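Local atomic coordinates of cystalysin (Treponema denticola, PDB entry 1C7O), a protein that belongs to the class I and II aminotransferase family of pyridoxal-phosphate-dependent proteins and holds the ligand PPG in a pocket completed by its dimer partner. Residues A[122-127]-A[357-362]; A[307-312]-A[385-390]; A[327-332]-A[365-370]. All coordinates share one frame; numbering follows the deposited sequence.

Overall arrangement
The three contacts run outward from the PPG pocket, with interaction 3 between the other two: its centre lies about 12 Å from that of interaction 1 and about 14 Å from that of interaction 2, and it touches both. Interactions 1 and 2 do not meet; their nearest atoms are about 13 Å apart. Along the chain, helix 289-313 leads to strand 327-331, and strand 367-371 to helix 376-393, so interaction 3 is nested within the loop closed by interaction 2. Interaction 1 instead ties residues 357-362 to residues 122-127, far earlier in the sequence. Interaction 3, in the three-stranded sheet, thus links the ligand side at interaction 1 to the outer helix pair of interaction 2.

Interaction 1 of 3, residues A[122-127]-A[357-362]; sequences VYYPFF and GYIFGD. With PPG ((2E,3E)-4-(2-aminoethoxy)-2-[({3-hydroxy-2-methyl-5-[(phosphonooxy)methyl]pyridin-4-yl}methyl)imino]but-3-enoic acid), chain I.
Val122 N donates to Phe360 O at 2.9 Å, meeting a lone pair in the carbonyl plane, and this backbone bond ties the 3-10 turn 357-360 to the residues leading into helix 125-131. The Phe360 ring then slides its edge along the main chain of Val122 and Tyr123, with CD2 3.7 Å from Tyr123 CA; a flat apolar ring can lie edge-on against the backbone. Tyr124 CG is folded in between its own N and carbonyl carbon (chi1 56°), which lays the ring beside Ile359, both side chains pointing the same way, with Tyr124 CD2 3.8 Å from Ile359 CD1. Phe360 CE2 comes up to the edge of the Tyr124 ring. Phe127 CZ also approaches Phe360 O at 3.6 Å. Gly361, with phi at 123°, holds a conformation in which any CB would press on the preceding carbonyl oxygen. Tyr123 turns to the ligand: one ring face lies over the pyridine of PPG and the other rests on Pro125 CD. Val122 and Phe126 pack on strand 165-171 of the large sheet, Tyr123 and Pro125 lean on helix 98-109, and Gly357 makes a backbone hydrogen bond with Phe367 in strand 367-371.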
loop_
_atom_site.group_PDB
_atom_site.type_symbol
_atom_site.label_atom_id
_atom_site.label_comp_id
_atom_site.label_asym_id
_atom_site.label_seq_id
_atom_site.Cartn_x
_atom_site.Cartn_y
_atom_site.Cartn_z
ATOM N N VAL A 122 -23.874 9.059 -0.531
ATOM C CA VAL A 122 -22.934 8.125 0.089
ATOM C C VAL A 122 -21.474 8.563 -0.056
ATOM O O VAL A 122 -21.175 9.523 -0.756
ATOM C CB VAL A 122 -23.105 6.717 -0.552
ATOM C CG1 VAL A 122 -22.712 6.780 -2.015
ATOM C CG2 VAL A 122 -22.284 5.668 0.191
ATOM N N TYR A 123 -20.583 7.837 0.621
ATOM C CA TYR A 123 -19.132 8.059 0.612
ATOM C C TYR A 123 -18.640 8.375 -0.804
ATOM O O TYR A 123 -18.745 7.548 -1.709
ATOM C CB TYR A 123 -18.457 6.798 1.162
ATOM C CG TYR A 123 -16.955 6.851 1.269
ATOM C CD1 TYR A 123 -16.317 7.924 1.884
ATOM C CD2 TYR A 123 -16.170 5.799 0.794
ATOM C CE1 TYR A 123 -14.927 7.948 2.029
ATOM C CE2 TYR A 123 -14.783 5.810 0.940
ATOM C CZ TYR A 123 -14.168 6.885 1.560
ATOM O OH TYR A 123 -12.804 6.886 1.731
ATOM N N TYR A 124 -18.076 9.569 -0.976
ATOM C CA TYR A 124 -17.633 10.059 -2.285
ATOM C C TYR A 124 -16.722 9.221 -3.173
ATOM O O TYR A 124 -16.788 9.324 -4.404
ATOM C CB TYR A 124 -17.050 11.473 -2.141
ATOM C CG TYR A 124 -15.913 11.611 -1.152
ATOM C CD1 TYR A 124 -14.587 11.646 -1.587
ATOM C CD2 TYR A 124 -16.162 11.727 0.219
ATOM C CE1 TYR A 124 -13.537 11.794 -0.683
ATOM C CE2 TYR A 124 -15.121 11.874 1.129
ATOM C CZ TYR A 124 -13.810 11.907 0.672
ATOM O OH TYR A 124 -12.770 12.053 1.566
ATOM N N PRO A 125 -15.842 8.404 -2.584
ATOM C CA PRO A 125 -14.971 7.596 -3.442
ATOM C C PRO A 125 -15.755 6.623 -4.337
ATOM O O PRO A 125 -15.266 6.230 -5.404
ATOM C CB PRO A 125 -14.070 6.890 -2.436
ATOM C CG PRO A 125 -13.893 7.944 -1.395
ATOM C CD PRO A 125 -15.325 8.428 -1.206
ATOM N N PHE A 126 -16.958 6.237 -3.903
ATOM C CA PHE A 126 -17.796 5.338 -4.692
ATOM C C PHE A 126 -18.019 5.943 -6.083
ATOM O O PHE A 126 -17.876 5.256 -7.100
ATOM C CB PHE A 126 -19.161 5.117 -4.025
ATOM C CG PHE A 126 -19.136 4.153 -2.869
ATOM C CD1 PHE A 126 -20.321 3.576 -2.409
ATOM C CD2 PHE A 126 -17.943 3.833 -2.226
ATOM C CE1 PHE A 126 -20.316 2.689 -1.323
ATOM C CE2 PHE A 126 -17.926 2.952 -1.144
ATOM C CZ PHE A 126 -19.112 2.379 -0.690
ATOM N N PHE A 127 -18.368 7.228 -6.132
ATOM C CA PHE A 127 -18.585 7.876 -7.418
ATOM C C PHE A 127 -17.283 7.850 -8.222
ATOM O O PHE A 127 -17.281 7.615 -9.432
ATOM C CB PHE A 127 -19.013 9.337 -7.241
ATOM C CG PHE A 127 -20.287 9.526 -6.463
ATOM C CD1 PHE A 127 -20.353 9.202 -5.111
ATOM C CD2 PHE A 127 -21.405 10.098 -7.069
ATOM C CE1 PHE A 127 -21.511 9.453 -4.369
ATOM C CE2 PHE A 127 -22.567 10.351 -6.333
ATOM C CZ PHE A 127 -22.618 10.031 -4.980
ATOM N N GLY A 357 -21.837 17.909 3.701
ATOM C CA GLY A 357 -22.739 16.939 3.101
ATOM C C GLY A 357 -22.793 16.834 1.590
ATOM O O GLY A 357 -22.904 15.738 1.049
ATOM N N TYR A 358 -22.709 17.959 0.897
ATOM C CA TYR A 358 -22.781 17.951 -0.557
ATOM C C TYR A 358 -21.705 17.123 -1.268
ATOM O O TYR A 358 -21.846 16.810 -2.450
ATOM C CB TYR A 358 -22.765 19.388 -1.077
ATOM C CG TYR A 358 -21.412 20.045 -1.063
ATOM C CD1 TYR A 358 -20.556 19.944 -2.164
ATOM C CD2 TYR A 358 -20.983 20.781 0.043
ATOM C CE1 TYR A 358 -19.314 20.566 -2.164
ATOM C CE2 TYR A 358 -19.733 21.408 0.050
ATOM C CZ TYR A 358 -18.912 21.298 -1.054
ATOM O OH TYR A 358 -17.704 21.951 -1.065
ATOM N N ILE A 359 -20.634 16.758 -0.572
ATOM C CA ILE A 359 -19.599 15.955 -1.221
ATOM C C ILE A 359 -20.063 14.505 -1.379
ATOM O O ILE A 359 -19.463 13.734 -2.130
ATOM C CB ILE A 359 -18.259 15.966 -0.434
ATOM C CG1 ILE A 359 -18.430 15.265 0.917
ATOM C CG2 ILE A 359 -17.773 17.412 -0.247
ATOM C CD1 ILE A 359 -17.153 15.129 1.698
ATOM N N PHE A 360 -21.132 14.136 -0.674
ATOM C CA PHE A 360 -21.652 12.777 -0.762
ATOM C C PHE A 360 -22.788 12.675 -1.771
ATOM O O PHE A 360 -23.405 11.623 -1.906
ATOM C CB PHE A 360 -22.143 12.289 0.600
ATOM C CG PHE A 360 -21.118 12.403 1.688
ATOM C CD1 PHE A 360 -20.946 13.597 2.376
ATOM C CD2 PHE A 360 -20.309 11.321 2.018
ATOM C CE1 PHE A 360 -19.982 13.713 3.381
ATOM C CE2 PHE A 360 -19.340 11.427 3.021
ATOM C CZ PHE A 360 -19.177 12.624 3.702
ATOM N N GLY A 361 -23.050 13.769 -2.484
ATOM C CA GLY A 361 -24.121 13.784 -3.470
ATOM C C GLY A 361 -25.135 14.885 -3.193
ATOM O O GLY A 361 -25.266 15.336 -2.052
ATOM N N ASP A 362 -25.848 15.321 -4.231
ATOM C CA ASP A 362 -26.857 16.381 -4.109
ATOM C C ASP A 362 -27.792 16.173 -2.926
ATOM O O ASP A 362 -28.239 17.130 -2.306
ATOM C CB ASP A 362 -27.690 16.471 -5.390
ATOM C CG ASP A 362 -26.889 16.972 -6.577
ATOM O OD1 ASP A 362 -27.360 16.780 -7.722
ATOM O OD2 ASP A 362 -25.800 17.563 -6.373
HETATM N N1 PPG I . -15.313 2.888 2.812
HETATM C C2 PPG I . -16.191 3.680 3.540
HETATM C C2A PPG I . -17.639 3.368 3.358
HETATM C C3 PPG I . -15.605 4.694 4.426
HETATM O O3 PPG I . -16.560 5.437 5.092
HETATM C C4 PPG I . -14.211 4.841 4.522
HETATM C C4A PPG I . -13.667 6.034 5.313
HETATM C C5 PPG I . -13.355 3.921 3.672
HETATM C C6 PPG I . -13.969 2.981 2.852
HETATM C C5A PPG I . -11.782 4.055 3.635
HETATM O OP4 PPG I . -11.136 2.768 3.688
HETATM P P PPG I . -9.545 2.650 3.425
HETATM O OP1 PPG I . -9.345 3.031 2.007
HETATM O OP2 PPG I . -9.165 1.190 3.724
HETATM O OP3 PPG I . -8.898 3.547 4.412
HETATM N N4A PPG I . -13.627 7.232 4.505
HETATM C CAI PPG I . -13.237 8.499 5.148
HETATM C CBC PPG I . -14.313 9.486 5.493
HETATM O O2B PPG I . -14.013 10.728 6.064
HETATM O O3B PPG I . -15.559 9.176 5.265
HETATM C CBI PPG I . -11.865 8.738 5.503
HETATM C CGI PPG I . -11.069 9.653 4.762
HETATM O OET PPG I . -10.713 9.431 3.369
HETATM C CEI PPG I . -9.660 10.454 3.047
HETATM C CFI PPG I . -8.395 10.189 3.895
HETATM N NI PPG I . -7.380 11.173 3.690
#

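Interaction 2 of 3, residues A[307-312]-A[385-390]; sequences KDFFEV and RLNKAL
Phe309 reaches across to Asn387 with the far end of its ring. Its CB already points toward helix 385-390, and CG stands anti to the backbone N (chi1 170°), which extends the ring into the gap between the helices. Of the two ring flanks, CD2 sits over the centre of the neighbouring Phe310 ring, 3.8 Å above its plane, while CE2 beyond it comes within a loose 4.5 Å of Leu386 CD2. On the other flank CE1 lies 3.7 Å from Asn387 CB, and the tip, CZ, closes to 3.5 Å of the same CB, which lies at the ring edge near its plane. The helix axes are 11.7 Å apart and run in the same general direction, inclined by 25°, a wide spacing bridged here by the two phenylalanine rings. Helix 376-393 and this C-terminal part of helix 289-313 probably belong to the small domain, as in relatives of this aminotransferase family, and helix 289-313 packs against the three-stranded sheet. Phe310 takes a different setting, with CG anti to the carbonyl carbon (chi1 -72°), yet its ring end still nears the second helix. There Leu386 crosses it at about a right angle, its CD2 methyl 3.9 Å from Phe310 CZ. Leu390, one turn further on, meets the ring edge, CD1 to Phe310 CE2 at 4.4 Å. Leucine suits both places because a methyl at the end of a flexible chain can reach the buried ring. Leu386 also packs on Met346 and Ala350 of helix 339-350.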
loop_
_atom_site.group_PDB
_atom_site.type_symbol
_atom_site.label_atom_id
_atom_site.label_comp_id
_atom_site.label_asym_id
_atom_site.label_seq_id
_atom_site.Cartn_x
_atom_site.Cartn_y
_atom_site.Cartn_z
ATOM N N LYS A 307 -27.235 15.955 19.419
ATOM C CA LYS A 307 -28.672 16.002 19.190
ATOM C C LYS A 307 -29.380 16.947 20.171
ATOM O O LYS A 307 -30.239 17.738 19.772
ATOM C CB LYS A 307 -29.273 14.602 19.304
ATOM C CG LYS A 307 -30.770 14.591 19.084
ATOM C CD LYS A 307 -31.391 13.286 19.527
ATOM C CE LYS A 307 -32.901 13.380 19.461
ATOM N NZ LYS A 307 -33.316 13.810 18.099
ATOM N N ASP A 308 -29.027 16.860 21.451
ATOM C CA ASP A 308 -29.632 17.723 22.461
ATOM C C ASP A 308 -29.257 19.183 22.211
ATOM O O ASP A 308 -30.124 20.059 22.181
ATOM C CB ASP A 308 -29.183 17.292 23.867
ATOM C CG ASP A 308 -29.582 18.293 24.947
ATOM O OD1 ASP A 308 -28.724 19.101 25.368
ATOM O OD2 ASP A 308 -30.758 18.276 25.373
ATOM N N PHE A 309 -27.964 19.430 22.018
ATOM C CA PHE A 309 -27.456 20.772 21.773
ATOM C C PHE A 309 -28.313 21.609 20.821
ATOM O O PHE A 309 -28.640 22.759 21.127
ATOM C CB PHE A 309 -26.029 20.705 21.225
ATOM C CG PHE A 309 -25.510 22.029 20.728
ATOM C CD1 PHE A 309 -25.087 23.014 21.628
ATOM C CD2 PHE A 309 -25.481 22.308 19.358
ATOM C CE1 PHE A 309 -24.645 24.255 21.179
ATOM C CE2 PHE A 309 -25.041 23.548 18.895
ATOM C CZ PHE A 309 -24.623 24.526 19.810
ATOM N N PHE A 310 -28.664 21.050 19.667
ATOM C CA PHE A 310 -29.472 21.783 18.696
ATOM C C PHE A 310 -30.913 21.975 19.154
ATOM O O PHE A 310 -31.508 23.037 18.945
ATOM C CB PHE A 310 -29.452 21.074 17.344
ATOM C CG PHE A 310 -28.143 21.195 16.619
ATOM C CD1 PHE A 310 -27.359 20.071 16.377
ATOM C CD2 PHE A 310 -27.699 22.431 16.165
ATOM C CE1 PHE A 310 -26.155 20.177 15.695
ATOM C CE2 PHE A 310 -26.493 22.549 15.481
ATOM C CZ PHE A 310 -25.720 21.418 15.245
ATOM N N GLU A 311 -31.474 20.946 19.782
ATOM C CA GLU A 311 -32.848 21.019 20.268
ATOM C C GLU A 311 -32.977 22.175 21.248
ATOM O O GLU A 311 -33.926 22.958 21.186
ATOM C CB GLU A 311 -33.236 19.709 20.958
ATOM C CG GLU A 311 -33.085 18.492 20.061
ATOM C CD GLU A 311 -33.552 17.213 20.717
ATOM O OE1 GLU A 311 -33.186 16.975 21.892
ATOM O OE2 GLU A 311 -34.274 16.443 20.047
ATOM N N VAL A 312 -31.993 22.276 22.135
ATOM C CA VAL A 312 -31.951 23.310 23.162
ATOM C C VAL A 312 -31.475 24.672 22.655
ATOM O O VAL A 312 -31.879 25.705 23.183
ATOM C CB VAL A 312 -31.014 22.882 24.328
ATOM C CG1 VAL A 312 -30.981 23.960 25.399
ATOM C CG2 VAL A 312 -31.470 21.551 24.915
ATOM N N ARG A 385 -18.767 26.744 20.216
ATOM C CA ARG A 385 -18.185 27.664 19.243
ATOM C C ARG A 385 -19.193 27.922 18.112
ATOM O O ARG A 385 -19.327 29.048 17.635
ATOM C CB ARG A 385 -16.899 27.052 18.677
ATOM C CG ARG A 385 -15.912 28.024 18.046
ATOM C CD ARG A 385 -14.800 27.246 17.351
ATOM N NE ARG A 385 -14.337 26.148 18.194
ATOM C CZ ARG A 385 -13.918 24.976 17.735
ATOM N NH1 ARG A 385 -13.898 24.746 16.433
ATOM N NH2 ARG A 385 -13.541 24.027 18.578
ATOM N N LEU A 386 -19.891 26.875 17.674
ATOM C CA LEU A 386 -20.887 27.007 16.609
ATOM C C LEU A 386 -22.091 27.753 17.176
ATOM O O LEU A 386 -22.720 28.567 16.496
ATOM C CB LEU A 386 -21.335 25.625 16.111
ATOM C CG LEU A 386 -22.516 25.556 15.130
ATOM C CD1 LEU A 386 -22.117 26.108 13.769
ATOM C CD2 LEU A 386 -22.962 24.109 14.986
ATOM N N ASN A 387 -22.397 27.455 18.431
ATOM C CA ASN A 387 -23.503 28.075 19.130
ATOM C C ASN A 387 -23.401 29.595 18.964
ATOM O O ASN A 387 -24.363 30.253 18.557
ATOM C CB ASN A 387 -23.444 27.676 20.609
ATOM C CG ASN A 387 -24.708 28.024 21.363
ATOM O OD1 ASN A 387 -25.808 27.936 20.823
ATOM N ND2 ASN A 387 -24.558 28.403 22.631
ATOM N N LYS A 388 -22.223 30.142 19.263
ATOM C CA LYS A 388 -21.992 31.576 19.145
ATOM C C LYS A 388 -22.080 32.052 17.694
ATOM O O LYS A 388 -22.690 33.089 17.416
ATOM C CB LYS A 388 -20.619 31.961 19.717
ATOM C CG LYS A 388 -20.430 31.654 21.203
ATOM C CD LYS A 388 -19.201 32.384 21.770
ATOM C CE LYS A 388 -18.794 31.884 23.165
ATOM N NZ LYS A 388 -18.145 30.526 23.152
ATOM N N ALA A 389 -21.474 31.298 16.777
ATOM C CA ALA A 389 -21.489 31.651 15.358
ATOM C C ALA A 389 -22.911 31.709 14.820
ATOM O O ALA A 389 -23.240 32.578 14.011
ATOM C CB ALA A 389 -20.669 30.648 14.551
ATOM N N LEU A 390 -23.753 30.785 15.275
ATOM C CA LEU A 390 -25.144 30.739 14.838
ATOM C C LEU A 390 -25.935 31.938 15.348
ATOM O O LEU A 390 -26.725 32.529 14.602
ATOM C CB LEU A 390 -25.809 29.434 15.299
ATOM C CG LEU A 390 -25.279 28.190 14.590
ATOM C CD1 LEU A 390 -26.039 26.941 15.031
ATOM C CD2 LEU A 390 -25.402 28.404 13.086
#

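Interaction 3 of 3, residues A[327-332]-A[365-370]; sequences LQWIDF and IGFERI. With PPG ((2E,3E)-4-(2-aminoethoxy)-2-[({3-hydroxy-2-methyl-5-[(phosphonooxy)methyl]pyridin-4-yl}methyl)imino]but-3-enoic acid), chain I.
Arg369 is the carboxylate-holding arginine of the PPG pocket, and Leu327 from the adjoining strand lies against it. Arg369 NH1 donates to PPG O3B at 2.7 Å and NH2 to O2B at 2.8 Å, two nearly straight bonds that match a guanidinium edge to a carboxylate. A bend at chi3 (68°) turns the group toward the ligand, Leu327 CD1 lies over one face, 3.3 Å from Arg369 NH1, and Asn175 OD1 and Ser37 O take further N-H groups, fixing its rotation. The strands pair antiparallel: Gln328 exchanges two backbone hydrogen bonds with Ile370, and Ile330 two with Glu368, while Phe332 N adds one to Gly366 O. On the face carrying Arg369, the Phe367 ring lies nearly parallel to the five-membered ring of Trp329 but slid aside, centroids 4.3 Å apart, and Phe367 CB makes a CH-pi contact over the Trp329 six-membered ring, 3.5 Å from its centroid. The Asp331 carboxylate stacks on the opposite Phe367 face and forms a salt bridge with Arg333; Trp329 NE1 bonds to Tyr149 OH. On the face of Gln328, Ile330, Glu368 and Ile370, Ile330 CD1 touches Ile370 CG2 at 3.7 Å, and Glu368 lays its CG against the Phe332 ring. An arginine carried on a small-domain strand to grip a ligand carboxylate is a hallmark of fold type I pyridoxal-phosphate proteins of the aminotransferase family.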
loop_
_atom_site.group_PDB
_atom_site.type_symbol
_atom_site.label_atom_id
_atom_site.label_comp_id
_atom_site.label_asym_id
_atom_site.label_seq_id
_atom_site.Cartn_x
_atom_site.Cartn_y
_atom_site.Cartn_z
ATOM N N LEU A 327 -20.101 8.820 12.477
ATOM C CA LEU A 327 -20.257 9.980 11.610
ATOM C C LEU A 327 -21.750 10.354 11.588
ATOM O O LEU A 327 -22.551 9.744 10.872
ATOM C CB LEU A 327 -19.762 9.629 10.209
ATOM C CG LEU A 327 -18.356 9.008 10.140
ATOM C CD1 LEU A 327 -18.065 8.500 8.731
ATOM C CD2 LEU A 327 -17.316 10.045 10.559
ATOM N N GLN A 328 -22.110 11.358 12.383
ATOM C CA GLN A 328 -23.488 11.819 12.502
ATOM C C GLN A 328 -23.886 12.796 11.401
ATOM O O GLN A 328 -23.158 13.746 11.108
ATOM C CB GLN A 328 -23.687 12.449 13.879
ATOM C CG GLN A 328 -25.061 13.045 14.113
ATOM C CD GLN A 328 -25.349 13.246 15.587
ATOM O OE1 GLN A 328 -24.460 13.602 16.363
ATOM N NE2 GLN A 328 -26.597 13.026 15.982
ATOM N N TRP A 329 -25.059 12.551 10.812
ATOM C CA TRP A 329 -25.622 13.340 9.705
ATOM C C TRP A 329 -26.510 14.467 10.254
ATOM O O TRP A 329 -27.604 14.207 10.758
ATOM C CB TRP A 329 -26.445 12.393 8.816
ATOM C CG TRP A 329 -26.730 12.845 7.391
ATOM C CD1 TRP A 329 -27.934 12.785 6.750
ATOM C CD2 TRP A 329 -25.789 13.349 6.425
ATOM N NE1 TRP A 329 -27.806 13.215 5.452
ATOM C CE2 TRP A 329 -26.504 13.567 5.223
ATOM C CE3 TRP A 329 -24.416 13.631 6.456
ATOM C CZ2 TRP A 329 -25.893 14.057 4.062
ATOM C CZ3 TRP A 329 -23.804 14.120 5.295
ATOM C CH2 TRP A 329 -24.547 14.327 4.116
ATOM N N ILE A 330 -26.042 15.711 10.143
ATOM C CA ILE A 330 -26.781 16.869 10.649
ATOM C C ILE A 330 -27.446 17.675 9.531
ATOM O O ILE A 330 -26.802 18.019 8.539
ATOM C CB ILE A 330 -25.849 17.819 11.452
ATOM C CG1 ILE A 330 -24.980 17.012 12.425
ATOM C CG2 ILE A 330 -26.681 18.834 12.234
ATOM C CD1 ILE A 330 -23.919 17.833 13.129
ATOM N N ASP A 331 -28.725 18.000 9.720
ATOM C CA ASP A 331 -29.512 18.745 8.738
ATOM C C ASP A 331 -29.618 20.256 9.006
ATOM O O ASP A 331 -30.413 20.700 9.839
ATOM C CB ASP A 331 -30.913 18.110 8.645
ATOM C CG ASP A 331 -31.851 18.854 7.693
ATOM O OD1 ASP A 331 -31.373 19.606 6.812
ATOM O OD2 ASP A 331 -33.083 18.662 7.827
ATOM N N PHE A 332 -28.817 21.033 8.278
ATOM C CA PHE A 332 -28.804 22.491 8.411
ATOM C C PHE A 332 -29.645 23.163 7.324
ATOM O O PHE A 332 -29.447 24.343 7.019
ATOM C CB PHE A 332 -27.374 23.040 8.305
ATOM C CG PHE A 332 -26.522 22.792 9.517
ATOM C CD1 PHE A 332 -25.855 21.587 9.687
ATOM C CD2 PHE A 332 -26.351 23.785 10.474
ATOM C CE1 PHE A 332 -25.028 21.379 10.786
ATOM C CE2 PHE A 332 -25.527 23.584 11.573
ATOM C CZ PHE A 332 -24.865 22.380 11.729
ATOM N N ILE A 365 -26.509 18.082 0.118
ATOM C CA ILE A 365 -26.562 19.542 0.147
ATOM C C ILE A 365 -27.489 20.031 1.268
ATOM O O ILE A 365 -28.700 19.758 1.262
ATOM C CB ILE A 365 -27.069 20.083 -1.208
ATOM C CG1 ILE A 365 -25.975 19.910 -2.261
ATOM C CG2 ILE A 365 -27.516 21.526 -1.072
ATOM C CD1 ILE A 365 -26.405 20.292 -3.646
ATOM N N GLY A 366 -26.902 20.749 2.226
ATOM C CA GLY A 366 -27.652 21.266 3.353
ATOM C C GLY A 366 -27.314 20.510 4.620
ATOM O O GLY A 366 -27.674 20.934 5.719
ATOM N N PHE A 367 -26.623 19.385 4.471
ATOM C CA PHE A 367 -26.240 18.573 5.624
ATOM C C PHE A 367 -24.766 18.739 5.946
ATOM O O PHE A 367 -24.002 19.288 5.148
ATOM C CB PHE A 367 -26.517 17.083 5.375
ATOM C CG PHE A 367 -27.967 16.759 5.155
ATOM C CD1 PHE A 367 -28.582 17.048 3.939
ATOM C CD2 PHE A 367 -28.726 16.185 6.173
ATOM C CE1 PHE A 367 -29.927 16.775 3.741
ATOM C CE2 PHE A 367 -30.076 15.907 5.987
ATOM C CZ PHE A 367 -30.677 16.205 4.765
ATOM N N GLU A 368 -24.381 18.247 7.122
ATOM C CA GLU A 368 -23.000 18.290 7.591
ATOM C C GLU A 368 -22.736 16.968 8.310
ATOM O O GLU A 368 -23.612 16.456 9.011
ATOM C CB GLU A 368 -22.796 19.441 8.584
ATOM C CG GLU A 368 -23.084 20.829 8.049
ATOM C CD GLU A 368 -22.064 21.299 7.034
ATOM O OE1 GLU A 368 -22.167 22.461 6.588
ATOM O OE2 GLU A 368 -21.159 20.512 6.677
ATOM N N ARG A 369 -21.542 16.408 8.133
ATOM C CA ARG A 369 -21.200 15.158 8.806
ATOM C C ARG A 369 -20.181 15.452 9.905
ATOM O O ARG A 369 -19.084 15.932 9.636
ATOM C CB ARG A 369 -20.614 14.147 7.819
ATOM C CG ARG A 369 -20.739 12.705 8.294
ATOM C CD ARG A 369 -19.869 11.781 7.490
ATOM N NE ARG A 369 -18.463 12.049 7.746
ATOM C CZ ARG A 369 -17.464 11.455 7.107
ATOM N NH1 ARG A 369 -17.727 10.557 6.168
ATOM N NH2 ARG A 369 -16.206 11.762 7.408
ATOM N N ILE A 370 -20.551 15.166 11.146
ATOM C CA ILE A 370 -19.672 15.416 12.275
ATOM C C ILE A 370 -19.032 14.130 12.793
ATOM O O ILE A 370 -19.710 13.115 12.972
ATOM C CB ILE A 370 -20.450 16.085 13.423
ATOM C CG1 ILE A 370 -19.495 16.498 14.543
ATOM C CG2 ILE A 370 -21.512 15.124 13.956
ATOM C CD1 ILE A 370 -20.181 17.252 15.678
HETATM N N1 PPG I . -15.313 2.888 2.812
HETATM C C2 PPG I . -16.191 3.680 3.540
HETATM C C2A PPG I . -17.639 3.368 3.358
HETATM C C3 PPG I . -15.605 4.694 4.426
HETATM O O3 PPG I . -16.560 5.437 5.092
HETATM C C4 PPG I . -14.211 4.841 4.522
HETATM C C4A PPG I . -13.667 6.034 5.313
HETATM C C5 PPG I . -13.355 3.921 3.672
HETATM C C6 PPG I . -13.969 2.981 2.852
HETATM C C5A PPG I . -11.782 4.055 3.635
HETATM O OP4 PPG I . -11.136 2.768 3.688
HETATM P P PPG I . -9.545 2.650 3.425
HETATM O OP1 PPG I . -9.345 3.031 2.007
HETATM O OP2 PPG I . -9.165 1.190 3.724
HETATM O OP3 PPG I . -8.898 3.547 4.412
HETATM N N4A PPG I . -13.627 7.232 4.505
HETATM C CAI PPG I . -13.237 8.499 5.148
HETATM C CBC PPG I . -14.313 9.486 5.493
HETATM O O2B PPG I . -14.013 10.728 6.064
HETATM O O3B PPG I . -15.559 9.176 5.265
HETATM C CBI PPG I . -11.865 8.738 5.503
HETATM C CGI PPG I . -11.069 9.653 4.762
HETATM O OET PPG I . -10.713 9.431 3.369
HETATM C CEI PPG I . -9.660 10.454 3.047
HETATM C CFI PPG I . -8.395 10.189 3.895
HETATM N NI PPG I . -7.380 11.173 3.690
#